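Local coordinates for nird-like protein (Hydrogenobacter thermophilus, PDB 4CH7) that catalyses the decarboxylation of siroheme to 12,18-didecarboxysiroheme, a step in the biosynthesis of heme d1, at residues D6-I11 / E42-D47; E192-K195 / S200-E203; R251-F256 / Y273-M278; A277-K282 / L289-I294. All blocks are in the same frame, centred on the assembly; numbering follows the deposited sequence.

Contact 1: residues D6-I11 / E42-D47; sequences DKILKI and EKLVED
In the first helix-turn-helix domain of the chain, Leu-44 of helix 34-47 packs against Leu-9 and Ile-8 of helix 4-11, and the trio illustrates how a three-helix helix-turn-helix domain is closed. Helix 4-11 is the first of the three; helices 22-30 and 34-47 follow it and, by the usual layout of such domains, make up the helix-turn-helix pair itself. The contact therefore joins the first and third helices. No polar atom bridges the two segments; the helices come as close as 7.7 Å between Leu-9 CA and Leu-44 CA, and the contact is made wholly by side chains.

Leu-44 does most of the reaching. Its CG stands beside the backbone N and opposite the carbonyl carbon (chi1 -73°), which sends the branched end at helix 4-11, and the fork then divides its methyls between two neighbours. CD1 goes to Ile-8, whose branch methyl CG2 lies at a looser 4.4 Å from it. CD2 is given to Leu-9, whose side chain it meets at a slant.

Beyond the pair, Ile-8 is enclosed by Val-30 of helix 22-30 and by Leu-37 and Ile-41 of helix 34-47, which makes it part of the hydrophobic centre of the domain. Val-50, past the end of helix 34-47, touches both leucines. The tightest approach runs from Leu-44 CD2 to Leu-9 CD1, 3.7 Å, while the same CD2 stands 3.9 Å from Leu-9 CB.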
loop_
_atom_site.group_PDB
_atom_site.type_symbol
_atom_site.label_atom_id
_atom_site.label_comp_id
_atom_site.label_asym_id
_atom_site.label_seq_id
_atom_site.Cartn_x
_atom_site.Cartn_y
_atom_site.Cartn_z
ATOM N N ASP A 6 16.675 -20.978 -5.908
ATOM C CA ASP A 6 16.017 -20.260 -6.993
ATOM C C ASP A 6 14.571 -20.715 -7.196
ATOM O O ASP A 6 13.678 -19.892 -7.393
ATOM C CB ASP A 6 16.809 -20.430 -8.293
ATOM C CG ASP A 6 18.098 -19.629 -8.304
ATOM O OD1 ASP A 6 19.102 -20.092 -7.722
ATOM O OD2 ASP A 6 18.106 -18.534 -8.903
ATOM N N LYS A 7 14.346 -22.028 -7.150
ATOM C CA LYS A 7 13.004 -22.590 -7.324
ATOM C C LYS A 7 12.061 -22.225 -6.178
ATOM O O LYS A 7 10.893 -21.911 -6.400
ATOM C CB LYS A 7 13.069 -24.112 -7.464
ATOM C CG LYS A 7 13.132 -24.613 -8.894
ATOM C CD LYS A 7 13.142 -26.130 -8.925
ATOM C CE LYS A 7 14.303 -26.685 -8.120
ATOM N NZ LYS A 7 14.305 -28.172 -8.098
ATOM N N ILE A 8 12.577 -22.283 -4.955
ATOM C CA ILE A 8 11.797 -21.966 -3.764
ATOM C C ILE A 8 11.463 -20.481 -3.709
ATOM O O ILE A 8 10.308 -20.104 -3.495
ATOM C CB ILE A 8 12.562 -22.346 -2.491
ATOM C CG1 ILE A 8 12.697 -23.860 -2.374
ATOM C CG2 ILE A 8 11.864 -21.805 -1.265
ATOM C CD1 ILE A 8 13.579 -24.298 -1.232
ATOM N N LEU A 9 12.486 -19.647 -3.882
ATOM C CA LEU A 9 12.324 -18.198 -3.916
ATOM C C LEU A 9 11.276 -17.792 -4.946
ATOM O O LEU A 9 10.426 -16.942 -4.683
ATOM C CB LEU A 9 13.659 -17.527 -4.247
ATOM C CG LEU A 9 13.585 -16.032 -4.555
ATOM C CD1 LEU A 9 13.157 -15.264 -3.318
ATOM C CD2 LEU A 9 14.904 -15.505 -5.096
ATOM N N LYS A 10 11.343 -18.420 -6.115
ATOM C CA LYS A 10 10.404 -18.158 -7.199
ATOM C C LYS A 10 8.972 -18.566 -6.843
ATOM O O LYS A 10 8.019 -17.850 -7.157
ATOM C CB LYS A 10 10.856 -18.893 -8.467
ATOM C CG LYS A 10 9.881 -18.800 -9.632
ATOM C CD LYS A 10 10.286 -19.715 -10.777
ATOM C CE LYS A 10 9.357 -19.551 -11.970
ATOM N NZ LYS A 10 7.938 -19.852 -11.631
ATOM N N ILE A 11 8.823 -19.712 -6.183
ATOM C CA ILE A 11 7.503 -20.303 -5.959
ATOM C C ILE A 11 6.715 -19.673 -4.804
ATOM O O ILE A 11 5.485 -19.691 -4.810
ATOM C CB ILE A 11 7.592 -21.848 -5.779
ATOM C CG1 ILE A 11 6.250 -22.514 -6.097
ATOM C CG2 ILE A 11 8.067 -22.219 -4.380
ATOM C CD1 ILE A 11 6.279 -24.032 -6.034
ATOM N N GLU A 42 12.411 -19.879 5.942
ATOM C CA GLU A 42 12.809 -19.104 7.107
ATOM C C GLU A 42 14.104 -18.352 6.828
ATOM O O GLU A 42 14.201 -17.161 7.102
ATOM C CB GLU A 42 12.990 -20.019 8.318
ATOM C CG GLU A 42 11.791 -20.910 8.623
ATOM C CD GLU A 42 11.991 -21.737 9.878
ATOM O OE1 GLU A 42 13.151 -21.884 10.318
ATOM O OE2 GLU A 42 10.986 -22.237 10.427
ATOM N N LYS A 43 15.090 -19.061 6.280
ATOM C CA LYS A 43 16.365 -18.462 5.902
ATOM C C LYS A 43 16.164 -17.249 5.007
ATOM O O LYS A 43 16.767 -16.201 5.226
ATOM C CB LYS A 43 17.246 -19.478 5.175
ATOM C CG LYS A 43 17.977 -20.460 6.075
ATOM C CD LYS A 43 18.900 -21.343 5.249
ATOM C CE LYS A 43 19.691 -22.302 6.121
ATOM N NZ LYS A 43 20.474 -23.267 5.299
ATOM N N LEU A 44 15.307 -17.394 4.002
ATOM C CA LEU A 44 15.055 -16.307 3.064
ATOM C C LEU A 44 14.414 -15.088 3.731
ATOM O O LEU A 44 14.692 -13.959 3.336
ATOM C CB LEU A 44 14.231 -16.788 1.862
ATOM C CG LEU A 44 14.979 -17.659 0.845
ATOM C CD1 LEU A 44 14.516 -19.100 0.904
ATOM C CD2 LEU A 44 14.827 -17.110 -0.565
ATOM N N VAL A 45 13.577 -15.312 4.746
ATOM C CA VAL A 45 12.987 -14.200 5.499
ATOM C C VAL A 45 13.900 -13.737 6.638
ATOM O O VAL A 45 13.948 -12.550 6.960
ATOM C CB VAL A 45 11.547 -14.494 6.011
ATOM C CG1 VAL A 45 10.670 -15.012 4.882
ATOM C CG2 VAL A 45 11.557 -15.471 7.179
ATOM N N GLU A 46 14.631 -14.679 7.226
ATOM C CA GLU A 46 15.611 -14.375 8.264
ATOM C C GLU A 46 16.689 -13.448 7.718
ATOM O O GLU A 46 17.214 -12.593 8.434
ATOM C CB GLU A 46 16.239 -15.674 8.784
ATOM C CG GLU A 46 17.479 -15.516 9.655
ATOM C CD GLU A 46 17.842 -16.802 10.376
ATOM O OE1 GLU A 46 17.013 -17.736 10.374
ATOM O OE2 GLU A 46 18.948 -16.878 10.951
ATOM N N ASP A 47 16.998 -13.604 6.436
ATOM C CA ASP A 47 18.108 -12.879 5.837
ATOM C C ASP A 47 17.673 -11.626 5.070
ATOM O O ASP A 47 18.453 -10.691 4.916
ATOM C CB ASP A 47 18.953 -13.824 4.979
ATOM C CG ASP A 47 19.456 -15.014 5.770
ATOM O OD1 ASP A 47 19.457 -14.942 7.015
ATOM O OD2 ASP A 47 19.840 -16.025 5.156
#

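Contact 2: residues E192-K195 / S200-E203; sequences EYAK and SEEE
Ala-194 presses its methyl onto the peptide group that links Ser-200 to Glu-201, and this is the tight side of the contact. The CB of Ala-194 stands over the face of that group, 3.6 Å from Ser-200 O and 3.8 Å from Glu-201 N. Of the Glu-201 side chain, CG adds to it, 4.2 Å from Ala-194 CB. Since a methyl is all that intervenes, the chains come very close, and Ala-194 CA is 5.3 Å from Glu-201 CA. The principle is a familiar one: a small residue on one helix allows the start of the next to lie directly against it.

The start in question is held by a capping box. Ser-200 is the N-cap, and its chi1 of 71° turns OG forward over the first turn of the helix, where it accepts from Glu-203 N, at 2.9 Å from that nitrogen to Ser-200 OG. In return Ser-200 N donates to Glu-203 OE1 at 3.0 Å in a nearly straight bond (169°), reaching the anti side of the carboxylate from 33° outside its plane.

The looser side is polar. Glu-192 and Lys-195 stand exposed on the first helix, Glu-202 and Glu-203 on the second, and none of these four side chains touches the opposite segment. Glu-201 is different, being buried and carrying a salt bridge from OE1 to Arg-188 NH2.

The two segments belong to helices 191-196 and 201-213, the successive helices of the second helix-turn-helix domain, while Tyr-193 packs on Ile-178 and Thr-179 of helix 170-179.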
loop_
_atom_site.group_PDB
_atom_site.type_symbol
_atom_site.label_atom_id
_atom_site.label_comp_id
_atom_site.label_asym_id
_atom_site.label_seq_id
_atom_site.Cartn_x
_atom_site.Cartn_y
_atom_site.Cartn_z
ATOM N N GLU A 192 -4.279 -22.863 13.441
ATOM C CA GLU A 192 -4.369 -21.975 14.598
ATOM C C GLU A 192 -5.353 -20.833 14.372
ATOM O O GLU A 192 -6.113 -20.476 15.275
ATOM C CB GLU A 192 -2.994 -21.427 14.986
ATOM C CG GLU A 192 -2.215 -22.334 15.926
ATOM C CD GLU A 192 -3.044 -22.793 17.113
ATOM O OE1 GLU A 192 -3.724 -21.953 17.738
ATOM O OE2 GLU A 192 -3.018 -24.002 17.417
ATOM N N TYR A 193 -5.335 -20.271 13.165
ATOM C CA TYR A 193 -6.301 -19.249 12.768
ATOM C C TYR A 193 -7.725 -19.769 12.929
ATOM O O TYR A 193 -8.589 -19.090 13.480
ATOM C CB TYR A 193 -6.082 -18.847 11.308
ATOM C CG TYR A 193 -4.853 -18.001 11.050
ATOM C CD1 TYR A 193 -4.268 -17.258 12.064
ATOM C CD2 TYR A 193 -4.284 -17.940 9.784
ATOM C CE1 TYR A 193 -3.148 -16.483 11.827
ATOM C CE2 TYR A 193 -3.164 -17.166 9.539
ATOM C CZ TYR A 193 -2.601 -16.441 10.564
ATOM O OH TYR A 193 -1.486 -15.669 10.326
ATOM N N ALA A 194 -7.958 -20.982 12.439
ATOM C CA ALA A 194 -9.273 -21.607 12.499
ATOM C C ALA A 194 -9.740 -21.830 13.937
ATOM O O ALA A 194 -10.907 -21.599 14.259
ATOM C CB ALA A 194 -9.268 -22.918 11.729
ATOM N N LYS A 195 -8.829 -22.292 14.793
ATOM C CA LYS A 195 -9.133 -22.484 16.208
ATOM C C LYS A 195 -9.525 -21.164 16.867
ATOM O O LYS A 195 -10.481 -21.109 17.640
ATOM C CB LYS A 195 -7.933 -23.089 16.943
ATOM C CG LYS A 195 -7.613 -24.532 16.572
ATOM C CD LYS A 195 -6.462 -25.059 17.422
ATOM C CE LYS A 195 -6.028 -26.453 16.990
ATOM N NZ LYS A 195 -7.096 -27.468 17.187
ATOM N N SER A 200 -13.655 -24.758 11.732
ATOM C CA SER A 200 -12.750 -25.736 11.146
ATOM C C SER A 200 -11.858 -25.053 10.117
ATOM O O SER A 200 -12.131 -23.923 9.701
ATOM C CB SER A 200 -13.536 -26.866 10.487
ATOM O OG SER A 200 -14.184 -26.419 9.309
ATOM N N GLU A 201 -10.781 -25.729 9.725
ATOM C CA GLU A 201 -9.925 -25.240 8.651
ATOM C C GLU A 201 -10.736 -25.171 7.367
ATOM O O GLU A 201 -10.608 -24.228 6.588
ATOM C CB GLU A 201 -8.737 -26.178 8.437
ATOM C CG GLU A 201 -7.664 -26.132 9.509
ATOM C CD GLU A 201 -6.682 -27.278 9.379
ATOM O OE1 GLU A 201 -7.036 -28.402 9.783
ATOM O OE2 GLU A 201 -5.563 -27.056 8.871
ATOM N N GLU A 202 -11.564 -26.190 7.157
ATOM C CA GLU A 202 -12.389 -26.293 5.961
ATOM C C GLU A 202 -13.319 -25.091 5.839
ATOM O O GLU A 202 -13.507 -24.551 4.749
ATOM C CB GLU A 202 -13.201 -27.591 5.987
ATOM C CG GLU A 202 -13.954 -27.885 4.694
ATOM C CD GLU A 202 -14.797 -29.140 4.776
ATOM O OE1 GLU A 202 -14.233 -30.247 4.678
ATOM O OE2 GLU A 202 -16.028 -29.015 4.939
ATOM N N GLU A 203 -13.889 -24.669 6.964
ATOM C CA GLU A 203 -14.780 -23.514 6.982
ATOM C C GLU A 203 -14.014 -22.209 6.751
ATOM O O GLU A 203 -14.507 -21.314 6.066
ATOM C CB GLU A 203 -15.572 -23.469 8.294
ATOM C CG GLU A 203 -16.646 -24.552 8.399
ATOM C CD GLU A 203 -17.195 -24.711 9.804
ATOM O OE1 GLU A 203 -16.497 -24.330 10.766
ATOM O OE2 GLU A 203 -18.323 -25.229 9.943
#

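Contact 3: residues R251-F256 / Y273-M278; sequences RYIAGF and YNLFAM
Ile-253 touches two residues of strand 275-281 with two different branches. Its CG2 rests 3.9 Å from Ala-277 CB, while its longer arm ends in CD1, which meets Leu-275 CD2 tip to tip at 4.0 Å. The first torsion of Ile-253 (chi1 -64°) sets CG1 opposite the carbonyl carbon and CG2 opposite the backbone N, and the extended second torsion carries CD1 out to the leucine. Leu-275 and Ala-277 are two apart along the strand and so offer their side chains on the same face of the sheet; Phe-276, between them, lies on the other.

Further out, near the C-terminal part of helix 246-254, two rings meet: Phe-256 CE2 stands 3.4 Å above one face of Tyr-252, toward the rim, and the Phe-256 edge meets Ile-253 O. On the strand side, a classic beta bulge sets Asn-274 and Leu-275 together opposite Trp-239 of the neighbouring strand, and Asn-274 ND2 is hydrogen-bonded to Val-241 O. Val-259 of the adjoining strand also touches Ile-253.

Helix laid on sheet in this way is the pattern of the AsnC-like ligand-binding domain, whose beta-alpha-beta-beta-alpha-beta order belongs to the dimeric alpha/beta barrel class.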
loop_
_atom_site.group_PDB
_atom_site.type_symbol
_atom_site.label_atom_id
_atom_site.label_comp_id
_atom_site.label_asym_id
_atom_site.label_seq_id
_atom_site.Cartn_x
_atom_site.Cartn_y
_atom_site.Cartn_z
ATOM N N ARG A 251 3.163 3.163 -19.889
ATOM C CA ARG A 251 3.985 2.036 -20.321
ATOM C C ARG A 251 5.365 2.494 -20.784
ATOM O O ARG A 251 6.366 1.824 -20.529
ATOM C CB ARG A 251 3.289 1.253 -21.438
ATOM C CG ARG A 251 1.912 0.731 -21.062
ATOM C CD ARG A 251 1.317 -0.158 -22.142
ATOM N NE ARG A 251 -0.104 -0.406 -21.909
ATOM C CZ ARG A 251 -1.079 0.030 -22.699
ATOM N NH1 ARG A 251 -0.793 0.728 -23.788
ATOM N NH2 ARG A 251 -2.343 -0.240 -22.406
ATOM N N TYR A 252 5.410 3.632 -21.470
ATOM C CA TYR A 252 6.677 4.213 -21.900
ATOM C C TYR A 252 7.569 4.515 -20.698
ATOM O O TYR A 252 8.737 4.129 -20.667
ATOM C CB TYR A 252 6.437 5.491 -22.708
ATOM C CG TYR A 252 7.711 6.148 -23.186
ATOM C CD1 TYR A 252 8.436 5.611 -24.239
ATOM C CD2 TYR A 252 8.188 7.307 -22.586
ATOM C CE1 TYR A 252 9.603 6.203 -24.680
ATOM C CE2 TYR A 252 9.355 7.909 -23.022
ATOM C CZ TYR A 252 10.057 7.351 -24.070
ATOM O OH TYR A 252 11.221 7.933 -24.518
ATOM N N ILE A 253 6.997 5.205 -19.715
ATOM C CA ILE A 253 7.689 5.553 -18.478
ATOM C C ILE A 253 8.112 4.305 -17.691
ATOM O O ILE A 253 9.196 4.264 -17.107
ATOM C CB ILE A 253 6.804 6.477 -17.602
ATOM C CG1 ILE A 253 6.556 7.812 -18.308
ATOM C CG2 ILE A 253 7.436 6.726 -16.246
ATOM C CD1 ILE A 253 5.666 8.766 -17.532
ATOM N N ALA A 254 7.260 3.284 -17.698
ATOM C CA ALA A 254 7.528 2.039 -16.982
ATOM C C ALA A 254 8.758 1.302 -17.511
ATOM O O ALA A 254 9.347 0.482 -16.807
ATOM C CB ALA A 254 6.312 1.130 -17.029
ATOM N N GLY A 255 9.138 1.591 -18.753
ATOM C CA GLY A 255 10.271 0.927 -19.374
ATOM C C GLY A 255 11.622 1.434 -18.902
ATOM O O GLY A 255 12.652 0.817 -19.178
ATOM N N PHE A 256 11.622 2.550 -18.181
ATOM C CA PHE A 256 12.871 3.180 -17.763
ATOM C C PHE A 256 13.397 2.686 -16.419
ATOM O O PHE A 256 12.630 2.493 -15.472
ATOM C CB PHE A 256 12.715 4.701 -17.714
ATOM C CG PHE A 256 12.690 5.353 -19.063
ATOM C CD1 PHE A 256 13.870 5.745 -19.677
ATOM C CD2 PHE A 256 11.487 5.584 -19.716
ATOM C CE1 PHE A 256 13.855 6.349 -20.921
ATOM C CE2 PHE A 256 11.461 6.189 -20.963
ATOM C CZ PHE A 256 12.647 6.571 -21.567
ATOM N N TYR A 273 -2.458 17.321 -12.339
ATOM C CA TYR A 273 -1.670 16.154 -12.724
ATOM C C TYR A 273 -2.464 14.860 -12.541
ATOM O O TYR A 273 -2.975 14.584 -11.453
ATOM C CB TYR A 273 -0.364 16.107 -11.930
ATOM C CG TYR A 273 0.399 17.415 -11.944
ATOM C CD1 TYR A 273 1.165 17.785 -13.039
ATOM C CD2 TYR A 273 0.355 18.274 -10.856
ATOM C CE1 TYR A 273 1.861 18.980 -13.051
ATOM C CE2 TYR A 273 1.047 19.467 -10.857
ATOM C CZ TYR A 273 1.798 19.817 -11.956
ATOM O OH TYR A 273 2.488 21.010 -11.959
ATOM N N ASN A 274 -2.560 14.072 -13.609
ATOM C CA ASN A 274 -3.328 12.832 -13.582
ATOM C C ASN A 274 -2.456 11.574 -13.649
ATOM O O ASN A 274 -2.946 10.460 -13.442
ATOM C CB ASN A 274 -4.369 12.817 -14.707
ATOM C CG ASN A 274 -3.756 13.040 -16.080
ATOM O OD1 ASN A 274 -2.700 13.655 -16.207
ATOM N ND2 ASN A 274 -4.425 12.546 -17.117
ATOM N N LEU A 275 -1.170 11.748 -13.947
ATOM C CA LEU A 275 -0.245 10.615 -13.966
ATOM C C LEU A 275 0.872 10.772 -12.940
ATOM O O LEU A 275 1.614 11.756 -12.959
ATOM C CB LEU A 275 0.341 10.395 -15.364
ATOM C CG LEU A 275 1.304 9.213 -15.501
ATOM C CD1 LEU A 275 0.663 7.937 -15.002
ATOM C CD2 LEU A 275 1.749 9.045 -16.936
ATOM N N PHE A 276 0.972 9.796 -12.040
ATOM C CA PHE A 276 2.013 9.785 -11.018
ATOM C C PHE A 276 3.013 8.684 -11.347
ATOM O O PHE A 276 2.621 7.569 -11.699
ATOM C CB PHE A 276 1.421 9.534 -9.627
ATOM C CG PHE A 276 0.610 10.686 -9.076
ATOM C CD1 PHE A 276 -0.023 11.598 -9.916
ATOM C CD2 PHE A 276 0.484 10.852 -7.703
ATOM C CE1 PHE A 276 -0.769 12.652 -9.401
ATOM C CE2 PHE A 276 -0.258 11.903 -7.178
ATOM C CZ PHE A 276 -0.886 12.803 -8.029
ATOM N N ALA A 277 4.301 8.994 -11.244
ATOM C CA ALA A 277 5.339 7.995 -11.485
ATOM C C ALA A 277 6.480 8.139 -10.492
ATOM O O ALA A 277 7.231 9.115 -10.538
ATOM C CB ALA A 277 5.864 8.089 -12.911
HETATM N N MSE A 278 6.611 7.161 -9.601
HETATM C CA MSE A 278 7.677 7.179 -8.611
HETATM C C MSE A 278 9.025 7.021 -9.295
HETATM O O MSE A 278 9.287 6.013 -9.951
HETATM C CB MSE A 278 7.487 6.065 -7.583
HETATM C CG MSE A 278 6.158 6.096 -6.839
HETATM SE SE MSE A 278 5.728 7.825 -6.063
HETATM C CE MSE A 278 4.477 8.438 -7.411
#

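Contact 4: residues A277-K282 / L289-I294; sequences AMMHGK and LLAETI
Two flat groups lie near the packing of Met-279 against helix 289-294. The imidazole of His-280, whose CB starts away from the helix although the ring end comes nearer without touching it, stacks with the ring of Tyr-231, and the side chain of Trp-239 touches both Met-279 and Ile-294. Between the two segments themselves no ring takes part, and a single selenoether side chain does the work.

Met-279, a selenomethionine in this crystal, is extended beyond CG, and its methyl end arrives among three helix residues. CE meets Ile-294 CD1 tip to tip at 3.6 Å, lies 4.0 Å from Ala-291 CA, and reaches Leu-290 CG at 4.2 Å. The selenium is next to the same alanine, 4.2 Å from Ala-291 CB.

This is the second strand-helix packing of an AsnC-like domain: strand 275-281 leads straight into helix 284-297, which returns across the sheet. The axes of strand 277-281 and helix 289-294 approach to 10.3 Å, with their N-to-C directions at 135°, a gap that the long methionine spans. On the helix, Leu-289 O takes two bonds from Thr-293, one from its N and one from OG1, 2.9 Å from Leu-289 O and 40° above the carbonyl plane.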
loop_
_atom_site.group_PDB
_atom_site.type_symbol
_atom_site.label_atom_id
_atom_site.label_comp_id
_atom_site.label_asym_id
_atom_site.label_seq_id
_atom_site.Cartn_x
_atom_site.Cartn_y
_atom_site.Cartn_z
ATOM N N ALA A 277 4.301 8.994 -11.244
ATOM C CA ALA A 277 5.339 7.995 -11.485
ATOM C C ALA A 277 6.480 8.139 -10.492
ATOM O O ALA A 277 7.231 9.115 -10.538
ATOM C CB ALA A 277 5.864 8.089 -12.911
HETATM N N MSE A 278 6.611 7.161 -9.601
HETATM C CA MSE A 278 7.677 7.179 -8.611
HETATM C C MSE A 278 9.025 7.021 -9.295
HETATM O O MSE A 278 9.287 6.013 -9.951
HETATM C CB MSE A 278 7.487 6.065 -7.583
HETATM C CG MSE A 278 6.158 6.096 -6.839
HETATM SE SE MSE A 278 5.728 7.825 -6.063
HETATM C CE MSE A 278 4.477 8.438 -7.411
HETATM N N MSE A 279 9.876 8.030 -9.152
HETATM C CA MSE A 279 11.221 7.960 -9.701
HETATM C C MSE A 279 12.252 7.830 -8.587
HETATM O O MSE A 279 12.024 8.256 -7.450
HETATM C CB MSE A 279 11.529 9.181 -10.572
HETATM C CG MSE A 279 10.841 9.189 -11.932
HETATM SE SE MSE A 279 11.088 10.872 -12.861
HETATM C CE MSE A 279 10.111 10.483 -14.486
ATOM N N HIS A 280 13.383 7.223 -8.922
ATOM C CA HIS A 280 14.515 7.150 -8.015
ATOM C C HIS A 280 15.791 7.226 -8.833
ATOM O O HIS A 280 15.807 6.862 -10.011
ATOM C CB HIS A 280 14.484 5.862 -7.183
ATOM C CG HIS A 280 14.405 4.612 -8.002
ATOM N ND1 HIS A 280 13.335 3.746 -7.941
ATOM C CD2 HIS A 280 15.269 4.077 -8.900
ATOM C CE1 HIS A 280 13.539 2.734 -8.767
ATOM N NE2 HIS A 280 14.704 2.914 -9.362
ATOM N N GLY A 281 16.852 7.723 -8.214
ATOM C CA GLY A 281 18.141 7.809 -8.868
ATOM C C GLY A 281 19.219 7.907 -7.813
ATOM O O GLY A 281 18.926 7.910 -6.617
ATOM N N LYS A 282 20.468 7.980 -8.251
ATOM C CA LYS A 282 21.574 8.164 -7.325
ATOM C C LYS A 282 21.943 9.642 -7.282
ATOM O O LYS A 282 23.111 10.008 -7.144
ATOM C CB LYS A 282 22.755 7.279 -7.724
ATOM C CG LYS A 282 22.427 5.791 -7.617
ATOM C CD LYS A 282 23.334 4.921 -8.477
ATOM C CE LYS A 282 24.705 4.731 -7.856
ATOM N NZ LYS A 282 25.515 3.740 -8.620
ATOM N N LEU A 289 17.065 14.629 -15.350
ATOM C CA LEU A 289 17.414 14.217 -16.707
ATOM C C LEU A 289 16.381 13.242 -17.267
ATOM O O LEU A 289 15.864 13.437 -18.370
ATOM C CB LEU A 289 18.804 13.575 -16.726
ATOM C CG LEU A 289 19.991 14.462 -17.107
ATOM C CD1 LEU A 289 19.943 15.790 -16.371
ATOM C CD2 LEU A 289 21.309 13.752 -16.832
ATOM N N LEU A 290 16.086 12.200 -16.495
ATOM C CA LEU A 290 15.107 11.184 -16.880
ATOM C C LEU A 290 13.732 11.794 -17.153
ATOM O O LEU A 290 13.060 11.425 -18.115
ATOM C CB LEU A 290 15.009 10.112 -15.790
ATOM C CG LEU A 290 13.868 9.096 -15.881
ATOM C CD1 LEU A 290 13.919 8.334 -17.191
ATOM C CD2 LEU A 290 13.902 8.136 -14.699
ATOM N N ALA A 291 13.323 12.727 -16.300
ATOM C CA ALA A 291 12.046 13.410 -16.462
ATOM C C ALA A 291 12.041 14.280 -17.719
ATOM O O ALA A 291 11.067 14.286 -18.474
ATOM C CB ALA A 291 11.737 14.246 -15.233
ATOM N N GLU A 292 13.128 15.020 -17.928
ATOM C CA GLU A 292 13.278 15.876 -19.106
ATOM C C GLU A 292 13.204 15.080 -20.411
ATOM O O GLU A 292 12.624 15.542 -21.396
ATOM C CB GLU A 292 14.599 16.656 -19.043
ATOM C CG GLU A 292 14.631 17.787 -18.015
ATOM C CD GLU A 292 16.016 18.390 -17.852
ATOM O OE1 GLU A 292 17.001 17.762 -18.294
ATOM O OE2 GLU A 292 16.119 19.498 -17.283
ATOM N N THR A 293 13.798 13.890 -20.411
ATOM C CA THR A 293 13.760 12.998 -21.568
ATOM C C THR A 293 12.321 12.606 -21.892
ATOM O O THR A 293 11.869 12.740 -23.032
ATOM C CB THR A 293 14.581 11.720 -21.316
ATOM O OG1 THR A 293 15.912 12.069 -20.912
ATOM C CG2 THR A 293 14.640 10.864 -22.572
ATOM N N ILE A 294 11.617 12.113 -20.876
ATOM C CA ILE A 294 10.209 11.746 -20.990
ATOM C C ILE A 294 9.372 12.924 -21.478
ATOM O O ILE A 294 8.547 12.778 -22.381
ATOM C CB ILE A 294 9.661 11.245 -19.638
ATOM C CG1 ILE A 294 10.272 9.888 -19.288
ATOM C CG2 ILE A 294 8.143 11.147 -19.668
ATOM C CD1 ILE A 294 9.947 9.405 -17.895
#

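The four contacts sample a helix-turn-helix domain and an AsnC-like domain, each present twice. Contacts 1, 2 and 3 come in series along the chain, and contact 4 begins where contact 3 ends. Contact 1 lies in the first helix-turn-helix domain and contact 2 in the second, their centres 26 Å apart. Contacts 3 and 4 share strand 275-281 of the second AsnC-like domain; their centres are 9 Å apart, and Ile-253 CG1 lies 3.8 Å from Ile-294 CD1, so helices 246-254 and 284-297 form one layer on the eight-stranded barrel. Contact 2 lies across the chain's centre, its own centre about 43 and 48 Å from theirs. The helix-turn-helix and barrel contacts therefore belong to separate packing regions of one chain.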